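Local structure of cytochrome P450 (Rhodococcus erythropolis, 3WEC) at residues A[145-150]-A[402-407]; A[120-125]-A[222-227]; A[267-272]-A[342-347]; A[137-142]-A[379-384]. The protein hydroxylates the quinoline nitrogen of aurachin precursors as a haem-dependent cytochrome P450 monooxygenase, a step that confers antibiotic activity on these alkaloids. All coordinates share one frame; numbering follows the deposited sequence.

Interaction 1: A[145-150]-A[402-407]; sequences CTDAVS and PETLSV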
loop_
_atom_site.group_PDB
_atom_site.type_symbol
_atom_site.label_atom_id
_atom_site.label_comp_id
_atom_site.label_asym_id
_atom_site.label_seq_id
_atom_site.Cartn_x
_atom_site.Cartn_y
_atom_site.Cartn_z
ATOM N N CYS A 145 16.573 -16.131 10.184
ATOM C CA CYS A 145 15.154 -16.159 10.341
ATOM C C CYS A 145 14.639 -17.426 9.694
ATOM O O CYS A 145 15.325 -18.033 8.875
ATOM C CB CYS A 145 14.522 -14.901 9.736
ATOM S SG CYS A 145 14.548 -14.809 7.925
ATOM N N THR A 146 13.438 -17.828 10.095
ATOM C CA THR A 146 12.703 -18.904 9.447
ATOM C C THR A 146 11.737 -18.325 8.403
ATOM O O THR A 146 11.634 -18.828 7.287
ATOM C CB THR A 146 11.907 -19.733 10.476
ATOM O OG1 THR A 146 12.810 -20.388 11.380
ATOM C CG2 THR A 146 11.045 -20.785 9.781
ATOM N N ASP A 147 11.033 -17.261 8.781
ATOM C CA ASP A 147 10.082 -16.603 7.901
ATOM C C ASP A 147 10.449 -15.141 7.766
ATOM O O ASP A 147 10.419 -14.392 8.744
ATOM C CB ASP A 147 8.652 -16.763 8.428
ATOM C CG ASP A 147 7.647 -15.884 7.685
ATOM O OD1 ASP A 147 7.703 -15.793 6.448
ATOM O OD2 ASP A 147 6.785 -15.276 8.345
ATOM N N ALA A 148 10.827 -14.751 6.546
ATOM C CA ALA A 148 11.225 -13.386 6.254
ATOM C C ALA A 148 10.030 -12.483 6.268
ATOM O O ALA A 148 10.203 -11.265 6.412
ATOM C CB ALA A 148 11.940 -13.292 4.910
ATOM N N VAL A 149 8.813 -13.026 6.103
ATOM C CA VAL A 149 7.647 -12.137 6.213
ATOM C C VAL A 149 7.425 -11.625 7.638
ATOM O O VAL A 149 7.414 -10.395 7.858
ATOM C CB VAL A 149 6.336 -12.634 5.552
ATOM C CG1 VAL A 149 5.255 -11.574 5.706
ATOM C CG2 VAL A 149 6.536 -12.936 4.065
ATOM N N SER A 150 7.290 -12.529 8.598
ATOM C CA SER A 150 6.953 -12.119 9.960
ATOM C C SER A 150 8.138 -11.670 10.814
ATOM O O SER A 150 7.943 -11.017 11.843
ATOM C CB SER A 150 6.163 -13.202 10.698
ATOM O OG SER A 150 6.963 -14.372 10.916
ATOM N N PRO A 402 3.755 -12.153 -0.312
ATOM C CA PRO A 402 3.842 -13.488 0.295
ATOM C C PRO A 402 3.378 -13.541 1.772
ATOM O O PRO A 402 3.577 -12.590 2.548
ATOM C CB PRO A 402 5.338 -13.804 0.173
ATOM C CG PRO A 402 5.996 -12.441 0.187
ATOM C CD PRO A 402 5.091 -11.637 -0.680
ATOM N N GLU A 403 2.794 -14.683 2.143
ATOM C CA GLU A 403 2.323 -14.947 3.506
ATOM C C GLU A 403 3.495 -15.336 4.418
ATOM O O GLU A 403 3.561 -14.892 5.552
ATOM C CB GLU A 403 1.219 -16.069 3.481
ATOM C CG GLU A 403 0.765 -16.630 4.831
ATOM C CD GLU A 403 -0.742 -16.872 4.924
ATOM O OE1 GLU A 403 -1.167 -18.055 5.016
ATOM O OE2 GLU A 403 -1.507 -15.866 4.926
ATOM N N THR A 404 4.356 -16.221 3.903
ATOM C CA THR A 404 5.573 -16.739 4.540
ATOM C C THR A 404 6.701 -16.687 3.488
ATOM O O THR A 404 6.432 -16.499 2.292
ATOM C CB THR A 404 5.456 -18.211 5.075
ATOM O OG1 THR A 404 5.350 -19.156 3.998
ATOM C CG2 THR A 404 4.325 -18.417 6.101
ATOM N N LEU A 405 7.956 -16.852 3.906
ATOM C CA LEU A 405 9.069 -16.764 2.948
ATOM C C LEU A 405 10.330 -17.358 3.560
ATOM O O LEU A 405 10.763 -16.925 4.638
ATOM C CB LEU A 405 9.281 -15.296 2.512
ATOM C CG LEU A 405 10.042 -15.010 1.207
ATOM C CD1 LEU A 405 9.309 -15.537 -0.035
ATOM C CD2 LEU A 405 10.294 -13.516 1.082
ATOM N N SER A 406 10.873 -18.399 2.927
ATOM C CA SER A 406 12.164 -18.956 3.343
ATOM C C SER A 406 13.222 -18.432 2.415
ATOM O O SER A 406 13.117 -18.607 1.206
ATOM C CB SER A 406 12.156 -20.474 3.276
ATOM O OG SER A 406 10.846 -20.871 3.581
ATOM N N VAL A 407 14.223 -17.764 2.969
ATOM C CA VAL A 407 15.275 -17.222 2.124
ATOM C C VAL A 407 16.618 -17.743 2.557
ATOM O O VAL A 407 16.946 -17.753 3.747
ATOM C CB VAL A 407 15.257 -15.667 2.000
ATOM C CG1 VAL A 407 13.935 -15.069 2.471
ATOM C CG2 VAL A 407 16.417 -15.021 2.723
#
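Val-149 and Ala-148, in the first turn of a helix, press against the chain from Pro-402 to Val-407. Val-149 uses mainly CG2, which lies 3.3 Å from Pro-402 O and also meets the CG of the Pro-402 ring and the CB of Leu-405. Valine suits this place because its two methyls branch at CB, close to the backbone, so that CG2 can lie against all three partners at once. Ala-148 is small enough to let the backbones close in. Ala-148 CB is 3.6 Å from Val-407 CG1, and Ala-148 N donates a nearly straight bond of 2.9 Å to Leu-405 O. Behind this floor, Leu-405 reaches Leu-266 and Ile-267 of helix 240-271.

On the outer side, the residues are polar and the packing thins out. Thr-146, Glu-403 and Ser-406 point away, and the carboxylate of Asp-147 does the joining. With CG anti to the backbone N (chi1 170°), it caps its own helix: Asp-147 OD2 takes Ser-150 N at 2.8 Å and Ser-150 OG at 2.7 Å, both from one face of its plane, while OD1 accepts weakly from Val-149 N. Asp-147 OD1 also receives a weak, bent bond from Leu-405 N, 2.8 Å away. One aspartate thus serves as N-cap and as bridge, and its negative charge, set at the helix start, would be stabilised by the N-H groups gathered there, probably keeping it ionised.

Interaction 2: A[120-125]-A[222-227]; sequences TRSTTT and EGLVRR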
loop_
_atom_site.group_PDB
_atom_site.type_symbol
_atom_site.label_atom_id
_atom_site.label_comp_id
_atom_site.label_asym_id
_atom_site.label_seq_id
_atom_site.Cartn_x
_atom_site.Cartn_y
_atom_site.Cartn_z
ATOM N N THR A 120 5.456 15.744 6.399
ATOM C CA THR A 120 6.731 16.063 5.827
ATOM C C THR A 120 7.707 16.533 6.905
ATOM O O THR A 120 8.861 16.148 6.908
ATOM C CB THR A 120 6.550 17.149 4.763
ATOM O OG1 THR A 120 5.901 18.248 5.393
ATOM C CG2 THR A 120 5.632 16.660 3.649
ATOM N N ARG A 121 7.235 17.345 7.834
ATOM C CA ARG A 121 8.051 17.835 8.921
ATOM C C ARG A 121 8.516 16.726 9.828
ATOM O O ARG A 121 9.517 16.885 10.524
ATOM C CB ARG A 121 7.260 18.817 9.751
ATOM C CG ARG A 121 6.913 20.077 9.013
ATOM C CD ARG A 121 5.973 20.933 9.853
ATOM N NE ARG A 121 5.893 22.294 9.357
ATOM C CZ ARG A 121 6.860 23.195 9.476
ATOM N NH1 ARG A 121 8.017 22.856 10.043
ATOM N NH2 ARG A 121 6.687 24.431 9.006
ATOM N N SER A 122 7.770 15.625 9.833
ATOM C CA SER A 122 8.073 14.439 10.625
ATOM C C SER A 122 8.811 13.410 9.818
ATOM O O SER A 122 9.027 12.283 10.300
ATOM C CB SER A 122 6.777 13.752 11.078
ATOM O OG SER A 122 6.104 14.551 12.016
ATOM N N THR A 123 9.119 13.728 8.566
ATOM C CA THR A 123 9.771 12.706 7.717
ATOM C C THR A 123 10.964 13.295 6.977
ATOM O O THR A 123 11.217 12.921 5.853
ATOM C CB THR A 123 8.778 11.970 6.738
ATOM O OG1 THR A 123 8.090 12.916 5.911
ATOM C CG2 THR A 123 7.739 11.161 7.488
ATOM N N THR A 124 11.675 14.232 7.598
ATOM C CA THR A 124 12.833 14.910 6.944
ATOM C C THR A 124 14.154 14.123 7.103
ATOM O O THR A 124 14.190 13.119 7.803
ATOM C CB THR A 124 13.101 16.303 7.520
ATOM O OG1 THR A 124 13.641 16.157 8.841
ATOM C CG2 THR A 124 11.825 17.128 7.547
ATOM N N THR A 125 15.237 14.602 6.492
ATOM C CA THR A 125 16.506 13.863 6.550
ATOM C C THR A 125 17.066 13.743 7.977
ATOM O O THR A 125 17.995 12.981 8.223
ATOM C CB THR A 125 17.571 14.422 5.577
ATOM O OG1 THR A 125 17.673 15.840 5.732
ATOM C CG2 THR A 125 17.173 14.097 4.138
ATOM N N GLU A 222 8.456 14.327 20.298
ATOM C CA GLU A 222 8.678 14.825 18.934
ATOM C C GLU A 222 8.202 13.804 17.887
ATOM O O GLU A 222 8.485 12.606 18.006
ATOM C CB GLU A 222 10.164 15.106 18.690
ATOM C CG GLU A 222 10.779 16.210 19.532
ATOM C CD GLU A 222 10.302 17.621 19.177
ATOM O OE1 GLU A 222 9.466 17.793 18.255
ATOM O OE2 GLU A 222 10.778 18.568 19.852
ATOM N N GLY A 223 7.470 14.265 16.874
ATOM C CA GLY A 223 6.939 13.361 15.837
ATOM C C GLY A 223 5.546 13.739 15.367
ATOM O O GLY A 223 5.107 14.866 15.572
ATOM N N LEU A 224 4.840 12.768 14.791
ATOM C CA LEU A 224 3.705 13.043 13.913
ATOM C C LEU A 224 2.467 13.404 14.673
ATOM O O LEU A 224 1.820 14.379 14.327
ATOM C CB LEU A 224 3.411 11.871 12.939
ATOM C CG LEU A 224 2.388 12.270 11.861
ATOM C CD1 LEU A 224 2.957 13.378 10.984
ATOM C CD2 LEU A 224 1.918 11.086 11.029
ATOM N N VAL A 225 2.150 12.626 15.717
ATOM C CA VAL A 225 1.013 12.925 16.587
ATOM C C VAL A 225 1.095 14.345 17.058
ATOM O O VAL A 225 0.113 15.076 16.991
ATOM C CB VAL A 225 0.927 12.019 17.833
ATOM C CG1 VAL A 225 -0.356 12.321 18.579
ATOM C CG2 VAL A 225 0.949 10.569 17.430
ATOM N N ARG A 226 2.265 14.747 17.537
ATOM C CA ARG A 226 2.373 16.081 18.094
ATOM C C ARG A 226 2.216 17.102 16.958
ATOM O O ARG A 226 1.462 18.037 17.084
ATOM C CB ARG A 226 3.688 16.283 18.873
ATOM C CG ARG A 226 3.695 17.539 19.744
ATOM C CD ARG A 226 5.108 18.058 19.974
ATOM N NE ARG A 226 5.668 17.607 21.246
ATOM C CZ ARG A 226 6.976 17.507 21.499
ATOM N NH1 ARG A 226 7.856 17.809 20.554
ATOM N NH2 ARG A 226 7.414 17.095 22.693
ATOM N N ARG A 227 2.895 16.896 15.836
ATOM C CA ARG A 227 2.848 17.877 14.750
ATOM C C ARG A 227 1.463 18.028 14.115
ATOM O O ARG A 227 1.156 19.112 13.642
ATOM C CB ARG A 227 3.889 17.573 13.686
ATOM C CG ARG A 227 5.277 17.528 14.243
ATOM C CD ARG A 227 6.216 18.420 13.480
ATOM N NE ARG A 227 7.453 17.705 13.180
ATOM C CZ ARG A 227 8.416 17.416 14.057
ATOM N NH1 ARG A 227 9.481 16.750 13.640
ATOM N NH2 ARG A 227 8.331 17.795 15.340
#
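Arg-227 lays its guanidinium edge beside Arg-121 O, where the last turn of helix 107-121 ends. Arg-227 NH1 donates to Arg-121 O at 3.1 Å, coming from above the carbonyl plane, and Arg-227 NE adds a weak bond to it at 3.5 Å. Bends at chi2 (-128°) and chi3 (-133°) turn NE and the guanidinium toward Arg-121, with Arg-227 NE 3.6 Å from Arg-121 CB. A long, flexible donor suits a helix end, whose last carbonyls lack partners within the helix. Next to it, Ser-122 OG, weakly bonded back to Ala-118 O, packs against Leu-224, 3.4 Å from Leu-224 CA and 3.5 Å from Leu-224 CD1.

A second shell fixes the arginine. Glu-222 OE1, shared with Arg-226 in a salt-bridge network, receives Arg-227 NH2 at 3.1 Å in the guanidinium plane, which helps fix the rotation of the group and probably offsets part of its charge. Gly-223, the N-cap of helix 224-230, lacks a CB and so can take its positive phi. Arg-121 turns its own charge away to Asp-117.

Farther out, Leu-224 rests on Phe-119 and on Ile-250 of helix 240-271, Ser-122 on Ile-164 of helix 155-165. The contact therefore ties helix 107-121 to the start of helix 224-230, the C and H helices of the P450 fold.

Interaction 3: A[267-272]-A[342-347]; sequences ITFSRH and FSVTRP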
loop_
_atom_site.group_PDB
_atom_site.type_symbol
_atom_site.label_atom_id
_atom_site.label_comp_id
_atom_site.label_asym_id
_atom_site.label_seq_id
_atom_site.Cartn_x
_atom_site.Cartn_y
_atom_site.Cartn_z
ATOM N N ILE A 267 11.727 -12.110 -3.499
ATOM C CA ILE A 267 11.300 -13.057 -4.533
ATOM C C ILE A 267 11.883 -12.667 -5.889
ATOM O O ILE A 267 12.337 -13.513 -6.613
ATOM C CB ILE A 267 9.748 -13.104 -4.636
ATOM C CG1 ILE A 267 9.120 -13.485 -3.284
ATOM C CG2 ILE A 267 9.281 -14.024 -5.769
ATOM C CD1 ILE A 267 7.641 -13.199 -3.145
ATOM N N THR A 268 11.839 -11.376 -6.226
ATOM C CA THR A 268 12.313 -10.895 -7.545
ATOM C C THR A 268 13.845 -10.968 -7.746
ATOM O O THR A 268 14.323 -11.391 -8.795
ATOM C CB THR A 268 11.768 -9.472 -7.805
ATOM O OG1 THR A 268 10.371 -9.454 -7.554
ATOM C CG2 THR A 268 12.007 -9.014 -9.236
ATOM N N PHE A 269 14.630 -10.578 -6.753
ATOM C CA PHE A 269 16.084 -10.793 -6.873
ATOM C C PHE A 269 16.523 -12.268 -6.781
ATOM O O PHE A 269 17.610 -12.616 -7.236
ATOM C CB PHE A 269 16.863 -9.899 -5.898
ATOM C CG PHE A 269 16.854 -8.439 -6.276
ATOM C CD1 PHE A 269 17.304 -8.021 -7.524
ATOM C CD2 PHE A 269 16.414 -7.482 -5.388
ATOM C CE1 PHE A 269 17.300 -6.683 -7.877
ATOM C CE2 PHE A 269 16.405 -6.136 -5.738
ATOM C CZ PHE A 269 16.853 -5.737 -6.980
ATOM N N SER A 270 15.679 -13.131 -6.223
ATOM C CA SER A 270 15.905 -14.577 -6.205
ATOM C C SER A 270 15.718 -15.110 -7.623
ATOM O O SER A 270 16.520 -15.902 -8.135
ATOM C CB SER A 270 14.917 -15.271 -5.261
ATOM O OG SER A 270 15.210 -16.660 -5.113
ATOM N N ARG A 271 14.656 -14.642 -8.261
ATOM C CA ARG A 271 14.357 -15.058 -9.612
ATOM C C ARG A 271 15.278 -14.443 -10.673
ATOM O O ARG A 271 15.400 -14.998 -11.753
ATOM C CB ARG A 271 12.894 -14.765 -9.906
ATOM C CG ARG A 271 11.962 -15.801 -9.299
ATOM C CD ARG A 271 10.554 -15.252 -9.286
ATOM N NE ARG A 271 9.603 -16.201 -8.716
ATOM C CZ ARG A 271 8.312 -15.924 -8.518
ATOM N NH1 ARG A 271 7.823 -14.730 -8.843
ATOM N NH2 ARG A 271 7.522 -16.827 -7.984
ATOM N N HIS A 272 15.913 -13.302 -10.382
ATOM C CA HIS A 272 16.786 -12.619 -11.378
ATOM C C HIS A 272 18.111 -12.207 -10.778
ATOM O O HIS A 272 18.357 -11.013 -10.542
ATOM C CB HIS A 272 16.062 -11.406 -12.015
ATOM C CG HIS A 272 14.647 -11.715 -12.526
ATOM N ND1 HIS A 272 14.408 -12.329 -13.718
ATOM C CD2 HIS A 272 13.399 -11.479 -11.953
ATOM C CE1 HIS A 272 13.076 -12.468 -13.889
ATOM N NE2 HIS A 272 12.462 -11.941 -12.809
ATOM N N PHE A 342 12.254 -7.595 -15.909
ATOM C CA PHE A 342 12.676 -6.896 -14.734
ATOM C C PHE A 342 14.088 -6.425 -15.015
ATOM O O PHE A 342 15.008 -7.241 -15.181
ATOM C CB PHE A 342 12.583 -7.784 -13.470
ATOM C CG PHE A 342 13.139 -7.125 -12.208
ATOM C CD1 PHE A 342 14.360 -7.525 -11.682
ATOM C CD2 PHE A 342 12.430 -6.125 -11.543
ATOM C CE1 PHE A 342 14.860 -6.933 -10.536
ATOM C CE2 PHE A 342 12.915 -5.552 -10.379
ATOM C CZ PHE A 342 14.145 -5.946 -9.886
ATOM N N SER A 343 14.246 -5.103 -15.103
ATOM C CA SER A 343 15.562 -4.502 -15.340
ATOM C C SER A 343 15.783 -3.319 -14.406
ATOM O O SER A 343 15.035 -2.350 -14.436
ATOM C CB SER A 343 15.737 -4.084 -16.799
ATOM O OG SER A 343 16.929 -3.329 -16.973
ATOM N N VAL A 344 16.816 -3.421 -13.581
ATOM C CA VAL A 344 17.145 -2.398 -12.594
ATOM C C VAL A 344 17.968 -1.291 -13.252
ATOM O O VAL A 344 18.352 -0.303 -12.612
ATOM C CB VAL A 344 17.958 -3.015 -11.432
ATOM C CG1 VAL A 344 18.520 -1.943 -10.533
ATOM C CG2 VAL A 344 17.113 -3.977 -10.621
ATOM N N THR A 345 18.254 -1.440 -14.538
ATOM C CA THR A 345 19.017 -0.392 -15.204
ATOM C C THR A 345 18.174 0.540 -16.079
ATOM O O THR A 345 18.706 1.455 -16.687
ATOM C CB THR A 345 20.242 -0.939 -15.953
ATOM O OG1 THR A 345 19.833 -2.006 -16.808
ATOM C CG2 THR A 345 21.273 -1.455 -14.960
ATOM N N ARG A 346 16.863 0.314 -16.118
ATOM C CA ARG A 346 15.918 1.232 -16.765
ATOM C C ARG A 346 16.167 2.713 -16.446
ATOM O O ARG A 346 15.967 3.152 -15.307
ATOM C CB ARG A 346 14.484 0.880 -16.375
ATOM C CG ARG A 346 13.770 0.026 -17.392
ATOM C CD ARG A 346 12.403 -0.385 -16.870
ATOM N NE ARG A 346 12.046 -1.745 -17.286
ATOM C CZ ARG A 346 11.875 -2.136 -18.548
ATOM N NH1 ARG A 346 11.534 -3.393 -18.810
ATOM N NH2 ARG A 346 12.025 -1.274 -19.544
ATOM N N PRO A 347 16.598 3.485 -17.460
ATOM C CA PRO A 347 16.863 4.908 -17.289
ATOM C C PRO A 347 15.582 5.709 -17.540
ATOM O O PRO A 347 15.531 6.556 -18.431
ATOM C CB PRO A 347 17.927 5.187 -18.359
ATOM C CG PRO A 347 17.801 4.078 -19.381
ATOM C CD PRO A 347 16.822 3.055 -18.855
#
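Thr-268 sets its methyl squarely over the Phe-342 ring: CG2 stands 3.5 Å from the ring centroid and only 2° off the normal, a CH-pi contact. The methyl faces the ring because a chi1 of -49° sets OG1 beside the backbone N and leaves CG2 anti to it, while the hydroxyl bonds Asn-264 O within the helix. A threonine thus serves both needs, apolar toward Phe-342 and polar back to its own turn.

Phe-269 takes Phe-342 differently. The edge of the Phe-342 ring is directed at the face of Phe-269 in an offset edge-to-face pair, centroids 5.5 Å apart and planes at 73°, with the two CE1 atoms of Phe-269 and Phe-342 3.6 Å from each other. Val-344 CG2 comes to the rim of Phe-269, 3.9 Å from its CE1. At the helix end, one face of the His-272 imidazole receives Phe-342 CB, and the opposite face is backed by Arg-271 CB.

Phe-342 is buried among helices 240-271, 273-281 and 286-296. The residues after it form a type I turn from Ser-343 to Arg-346, and Arg-346 bridges to Glu-292. That pairing is characteristic of the P450 E-R-R triad, in which an arginine of the meander meets the glutamate of the ExxR motif in the K helix.

Interaction 4: A[137-142]-A[379-384]; sequences SAVRHL and SQRYRS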
loop_
_atom_site.group_PDB
_atom_site.type_symbol
_atom_site.label_atom_id
_atom_site.label_comp_id
_atom_site.label_asym_id
_atom_site.label_seq_id
_atom_site.Cartn_x
_atom_site.Cartn_y
_atom_site.Cartn_z
ATOM N N SER A 137 19.128 -3.427 10.660
ATOM C CA SER A 137 18.759 -4.501 11.593
ATOM C C SER A 137 18.004 -5.623 10.878
ATOM O O SER A 137 18.277 -6.810 11.124
ATOM C CB SER A 137 17.909 -3.977 12.743
ATOM O OG SER A 137 18.688 -3.186 13.596
ATOM N N ALA A 138 17.061 -5.235 10.010
ATOM C CA ALA A 138 16.196 -6.181 9.285
ATOM C C ALA A 138 17.031 -6.992 8.309
ATOM O O ALA A 138 16.951 -8.229 8.280
ATOM C CB ALA A 138 15.081 -5.457 8.550
ATOM N N VAL A 139 17.847 -6.282 7.529
ATOM C CA VAL A 139 18.738 -6.918 6.578
ATOM C C VAL A 139 19.615 -7.926 7.312
ATOM O O VAL A 139 19.842 -9.021 6.801
ATOM C CB VAL A 139 19.514 -5.878 5.733
ATOM C CG1 VAL A 139 20.904 -6.358 5.341
ATOM C CG2 VAL A 139 18.711 -5.536 4.498
ATOM N N ARG A 140 20.047 -7.571 8.526
ATOM C CA ARG A 140 20.815 -8.460 9.407
ATOM C C ARG A 140 20.026 -9.679 9.912
ATOM O O ARG A 140 20.561 -10.778 10.001
ATOM C CB ARG A 140 21.395 -7.658 10.596
ATOM C CG ARG A 140 21.953 -8.504 11.729
ATOM C CD ARG A 140 22.599 -7.638 12.810
ATOM N NE ARG A 140 23.884 -7.081 12.369
ATOM C CZ ARG A 140 25.017 -7.774 12.238
ATOM N NH1 ARG A 140 25.060 -9.072 12.510
ATOM N NH2 ARG A 140 26.120 -7.165 11.823
ATOM N N HIS A 141 18.751 -9.469 10.243
ATOM C CA HIS A 141 17.874 -10.553 10.729
ATOM C C HIS A 141 17.612 -11.649 9.694
ATOM O O HIS A 141 17.423 -12.822 10.055
ATOM C CB HIS A 141 16.577 -9.967 11.299
ATOM C CG HIS A 141 15.877 -10.853 12.319
ATOM N ND1 HIS A 141 16.246 -12.144 12.562
ATOM C CD2 HIS A 141 14.766 -10.602 13.138
ATOM C CE1 HIS A 141 15.439 -12.676 13.504
ATOM N NE2 HIS A 141 14.538 -11.735 13.862
ATOM N N LEU A 142 17.659 -11.271 8.417
ATOM C CA LEU A 142 17.507 -12.190 7.277
ATOM C C LEU A 142 18.365 -13.474 7.259
ATOM O O LEU A 142 17.908 -14.482 6.722
ATOM C CB LEU A 142 17.699 -11.456 5.939
ATOM C CG LEU A 142 16.578 -11.079 4.966
ATOM C CD1 LEU A 142 17.039 -11.440 3.563
ATOM C CD2 LEU A 142 15.255 -11.788 5.220
ATOM N N SER A 379 22.274 -5.417 -0.513
ATOM C CA SER A 379 23.226 -5.656 -1.586
ATOM C C SER A 379 24.638 -5.501 -1.090
ATOM O O SER A 379 25.525 -6.146 -1.610
ATOM C CB SER A 379 22.991 -4.681 -2.735
ATOM O OG SER A 379 22.959 -3.343 -2.248
ATOM N N GLN A 380 24.842 -4.649 -0.090
ATOM C CA GLN A 380 26.170 -4.468 0.519
ATOM C C GLN A 380 26.528 -5.672 1.398
ATOM O O GLN A 380 27.641 -6.131 1.371
ATOM C CB GLN A 380 26.250 -3.158 1.301
ATOM C CG GLN A 380 26.215 -1.900 0.428
ATOM C CD GLN A 380 26.417 -0.594 1.215
ATOM O OE1 GLN A 380 25.918 -0.424 2.336
ATOM N NE2 GLN A 380 27.139 0.344 0.613
ATOM N N ARG A 381 25.554 -6.208 2.125
ATOM C CA ARG A 381 25.751 -7.364 3.000
ATOM C C ARG A 381 25.837 -8.749 2.287
ATOM O O ARG A 381 26.597 -9.624 2.711
ATOM C CB ARG A 381 24.619 -7.391 4.035
ATOM C CG ARG A 381 24.880 -8.384 5.144
ATOM C CD ARG A 381 24.055 -8.169 6.413
ATOM N NE ARG A 381 24.637 -9.086 7.381
ATOM C CZ ARG A 381 25.696 -8.795 8.144
ATOM N NH1 ARG A 381 26.226 -7.573 8.130
ATOM N NH2 ARG A 381 26.188 -9.715 8.953
ATOM N N TYR A 382 25.057 -8.946 1.224
ATOM C CA TYR A 382 24.861 -10.292 0.650
ATOM C C TYR A 382 25.210 -10.366 -0.833
ATOM O O TYR A 382 24.916 -9.450 -1.602
ATOM C CB TYR A 382 23.405 -10.804 0.895
ATOM C CG TYR A 382 22.998 -10.863 2.365
ATOM C CD1 TYR A 382 23.700 -11.672 3.258
ATOM C CD2 TYR A 382 21.924 -10.106 2.865
ATOM C CE1 TYR A 382 23.363 -11.734 4.594
ATOM C CE2 TYR A 382 21.571 -10.158 4.222
ATOM C CZ TYR A 382 22.313 -10.980 5.077
ATOM O OH TYR A 382 22.037 -11.097 6.414
ATOM N N ARG A 383 25.856 -11.457 -1.228
ATOM C CA ARG A 383 26.175 -11.695 -2.650
ATOM C C ARG A 383 24.995 -12.327 -3.419
ATOM O O ARG A 383 24.811 -12.052 -4.610
ATOM C CB ARG A 383 27.474 -12.508 -2.842
ATOM C CG ARG A 383 27.322 -14.029 -2.992
ATOM C CD ARG A 383 28.202 -14.655 -4.091
ATOM N NE ARG A 383 29.463 -13.940 -4.271
ATOM C CZ ARG A 383 29.626 -12.873 -5.054
ATOM N NH1 ARG A 383 28.612 -12.386 -5.757
ATOM N NH2 ARG A 383 30.807 -12.281 -5.135
ATOM N N SER A 384 24.214 -13.168 -2.739
ATOM C CA SER A 384 23.068 -13.829 -3.359
ATOM C C SER A 384 21.907 -13.943 -2.369
ATOM O O SER A 384 22.101 -13.981 -1.138
ATOM C CB SER A 384 23.458 -15.212 -3.883
ATOM O OG SER A 384 23.609 -16.121 -2.813
#
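The Tyr-382 ring has Val-139 O at its edge, in plane, while one face is covered by Arg-381 CG, 3.6 Å above its centre. Its hydroxyl donates to that carbonyl: Tyr-382 OH to Val-139 O is 3.0 Å, tilted 23° from the carbonyl plane. The same OH lies in the plane of the Arg-381 guanidinium, at its edge, and accepts a weak bond from NE. Tyrosine suits this spot, being apolar along the ring and polar at the end, where it reaches a carbonyl near the close of the helix.

Beyond the ring, the guanidinium of Arg-140 receives Arg-381 CZ over one face, offset toward the rim, with the two planes 53° apart. Arg-140 NH2 and Arg-381 NH1 are 3.7 Å apart, so like charges meet; Glu-143, paired with Arg-381 NH2, probably eases the repulsion. The Arg-381 chain is extended from CG to NE, and its CD lies alongside Val-139 CG1 at 3.8 Å. Val-139 CG1 also meets Tyr-382 CE2 at 4.0 Å, while Leu-142 CB approaches the ring obliquely and more loosely.

Val-139 further packs on Phe-374 and Leu-378 of helix 364-381. Helices 128-141 and 364-381 are the D and L helices, and their meeting belongs to the four-helix bundle typical of the P450 core.

Interaction 1 touches both 3 and 4, which do not touch each other, whereas interaction 2 stands apart, its nearest atoms about 17 Å from interaction 4. Leu-142 of interaction 4 packs on Ala-148 and Val-407, and Ile-267 of segment 267-272 on Pro-402 and Leu-405. Helix 240-271 links interactions 1 and 3, and also backs Leu-224 in interaction 2. Interactions 2, 3 and 4 are largely buried, with Arg-121 and Arg-140 at the exposed margins of 2 and 4. Interaction 3 has no hydrogen bonds between its segments and rests on aromatic, CH-pi and apolar contacts, while interactions 2 and 4 satisfy carbonyls with side-chain donors. Interaction 1, partly buried, combines a capping carboxylate with a backbone bond.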